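Local structure of small ribosomal subunit protein bS6 (Aquifex aeolicus, 2J5A) at residues 6-10 with 71-75. The protein probably binds 16S ribosomal RNA together with protein bS18, as a structural component of the small ribosomal subunit. Sequence-based numbering, arbitrary orientation.
Sequences TLRYY and FKTEN
Y10 CB lies over one face of the F71 ring, toward its rim, in a CH-pi contact 3.9 Å from the centroid. The two ring planes lie within 27° of parallel, yet their offset is too large for a true stack. Farther along the Y10 ring, CE2 meets T73 CG2 obliquely at 3.6 Å, so the tyrosine spans F71 and T73. F71 holds its CG between backbone N and carbonyl carbon (chi1 67°), which swings the ring under Y10; L78 and L82 of helix 78-88 also pack on it. With an alanine in place of F71, Y10 CB is likely to lose the aromatic face it lies on, and a gap would probably open toward L78 and L82. These residues belong to the antiparallel pairing of strands 8-16 and 63-73, the central two of the four-stranded sheet in the ferredoxin-like alpha+beta fold of S6, here at the start of one strand and the end of the other. R8 with T73 and Y10 with F71 are hydrogen-bonded pairs; Y10 N reaches F71 O at 2.8 Å, and R8 N gives T73 O a nearly straight bond (176°). Y9 and K72 form the non-hydrogen-bonded pair between them, with side chains on the other face of the sheet. There the lysine runs alongside the Y9 ring, K72 CB lying 3.6 Å from Y9 CD2, while K72 CD touches L7 CD1. Beyond the strands, T6 OG1 donates to E74 OE1 (2.7 Å) on the anti side of the carboxylate, and E74 CG packs against L7 CD2. T73 OG1, which hydrogen-bonds with G40 O, also accepts from N75 N at 3.0 Å, closing an ST turn just ahead of helix 78-88.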
loop_
_atom_site.group_PDB
_atom_site.type_symbol
_atom_site.label_atom_id
_atom_site.label_comp_id
_atom_site.label_asym_id
_atom_site.label_seq_id
_atom_site.Cartn_x
_atom_site.Cartn_y
_atom_site.Cartn_z
ATOM N N THR A 6 -2.052 10.816 19.016
ATOM C CA THR A 6 -2.948 10.000 18.181
ATOM C C THR A 6 -2.611 10.089 16.678
ATOM O O THR A 6 -3.077 9.279 15.888
ATOM C CB THR A 6 -4.438 10.309 18.437
ATOM O OG1 THR A 6 -4.784 11.598 17.909
ATOM C CG2 THR A 6 -4.763 10.218 19.938
ATOM N N LEU A 7 -1.813 11.076 16.289
ATOM C CA LEU A 7 -1.237 11.103 14.952
ATOM C C LEU A 7 -0.223 9.965 14.867
ATOM O O LEU A 7 0.794 9.975 15.569
ATOM C CB LEU A 7 -0.572 12.456 14.661
ATOM C CG LEU A 7 -0.292 12.873 13.207
ATOM C CD1 LEU A 7 1.162 12.671 12.841
ATOM C CD2 LEU A 7 -1.200 12.146 12.228
ATOM N N ARG A 8 -0.536 8.966 14.035
ATOM C CA ARG A 8 0.325 7.788 13.843
ATOM C C ARG A 8 0.811 7.678 12.409
ATOM O O ARG A 8 0.155 8.172 11.485
ATOM C CB ARG A 8 -0.415 6.508 14.223
ATOM C CG ARG A 8 0.010 5.884 15.551
ATOM C CD ARG A 8 -0.976 6.134 16.680
ATOM N NE ARG A 8 -0.933 5.053 17.674
ATOM C CZ ARG A 8 -1.363 5.145 18.939
ATOM N NH1 ARG A 8 -1.873 6.281 19.420
ATOM N NH2 ARG A 8 -1.264 4.082 19.740
ATOM N N TYR A 9 1.955 7.008 12.250
ATOM C CA TYR A 9 2.601 6.836 10.969
ATOM C C TYR A 9 2.572 5.355 10.546
ATOM O O TYR A 9 2.780 4.438 11.358
ATOM C CB TYR A 9 4.033 7.390 10.993
ATOM C CG TYR A 9 4.073 8.851 11.366
ATOM C CD1 TYR A 9 3.968 9.249 12.693
ATOM C CD2 TYR A 9 4.184 9.833 10.401
ATOM C CE1 TYR A 9 3.980 10.589 13.052
ATOM C CE2 TYR A 9 4.200 11.175 10.746
ATOM C CZ TYR A 9 4.098 11.546 12.077
ATOM O OH TYR A 9 4.108 12.879 12.440
ATOM N N TYR A 10 2.283 5.141 9.262
ATOM C CA TYR A 10 2.098 3.795 8.736
ATOM C C TYR A 10 2.771 3.663 7.392
ATOM O O TYR A 10 2.987 4.650 6.671
ATOM C CB TYR A 10 0.613 3.458 8.604
ATOM C CG TYR A 10 -0.200 3.557 9.896
ATOM C CD1 TYR A 10 -0.271 2.486 10.778
ATOM C CD2 TYR A 10 -0.907 4.719 10.222
ATOM C CE1 TYR A 10 -1.011 2.568 11.959
ATOM C CE2 TYR A 10 -1.662 4.797 11.390
ATOM C CZ TYR A 10 -1.696 3.721 12.259
ATOM O OH TYR A 10 -2.437 3.778 13.430
ATOM N N PHE A 71 2.202 7.007 5.091
ATOM C CA PHE A 71 1.176 7.986 5.367
ATOM C C PHE A 71 1.024 8.186 6.870
ATOM O O PHE A 71 1.499 7.370 7.672
ATOM C CB PHE A 71 -0.150 7.590 4.701
ATOM C CG PHE A 71 -0.787 6.337 5.265
ATOM C CD1 PHE A 71 -0.427 5.085 4.793
ATOM C CD2 PHE A 71 -1.779 6.420 6.231
ATOM C CE1 PHE A 71 -1.019 3.929 5.300
ATOM C CE2 PHE A 71 -2.379 5.270 6.758
ATOM C CZ PHE A 71 -1.995 4.017 6.279
ATOM N N LYS A 72 0.411 9.313 7.233
ATOM C CA LYS A 72 0.099 9.616 8.627
ATOM C C LYS A 72 -1.400 9.845 8.771
ATOM O O LYS A 72 -2.061 10.272 7.833
ATOM C CB LYS A 72 0.926 10.798 9.149
ATOM C CG LYS A 72 0.711 12.154 8.471
ATOM C CD LYS A 72 1.561 13.237 9.189
ATOM C CE LYS A 72 1.668 14.555 8.430
ATOM N NZ LYS A 72 2.833 15.368 8.948
ATOM N N THR A 73 -1.948 9.509 9.928
ATOM C CA THR A 73 -3.384 9.687 10.157
ATOM C C THR A 73 -3.726 9.667 11.640
ATOM O O THR A 73 -3.049 9.013 12.430
ATOM C CB THR A 73 -4.223 8.572 9.482
ATOM O OG1 THR A 73 -5.615 8.911 9.542
ATOM C CG2 THR A 73 -4.021 7.240 10.179
ATOM N N GLU A 74 -4.800 10.362 11.990
ATOM C CA GLU A 74 -5.386 10.269 13.338
ATOM C C GLU A 74 -6.511 9.213 13.389
ATOM O O GLU A 74 -7.027 8.893 14.466
ATOM C CB GLU A 74 -5.844 11.661 13.817
ATOM C CG GLU A 74 -4.728 12.720 13.640
ATOM C CD GLU A 74 -4.647 13.770 14.756
ATOM O OE1 GLU A 74 -4.394 13.412 15.935
ATOM O OE2 GLU A 74 -4.780 14.973 14.432
ATOM N N ASN A 75 -6.840 8.642 12.222
ATOM C CA ASN A 75 -7.868 7.621 12.095
ATOM C C ASN A 75 -7.339 6.241 12.466
ATOM O O ASN A 75 -6.632 5.601 11.671
ATOM C CB ASN A 75 -8.377 7.608 10.658
ATOM C CG ASN A 75 -9.653 6.822 10.496
ATOM O OD1 ASN A 75 -10.000 5.985 11.338
ATOM N ND2 ASN A 75 -10.371 7.089 9.402
HETATM O O HOH W 1 -4.222 7.115 15.480
#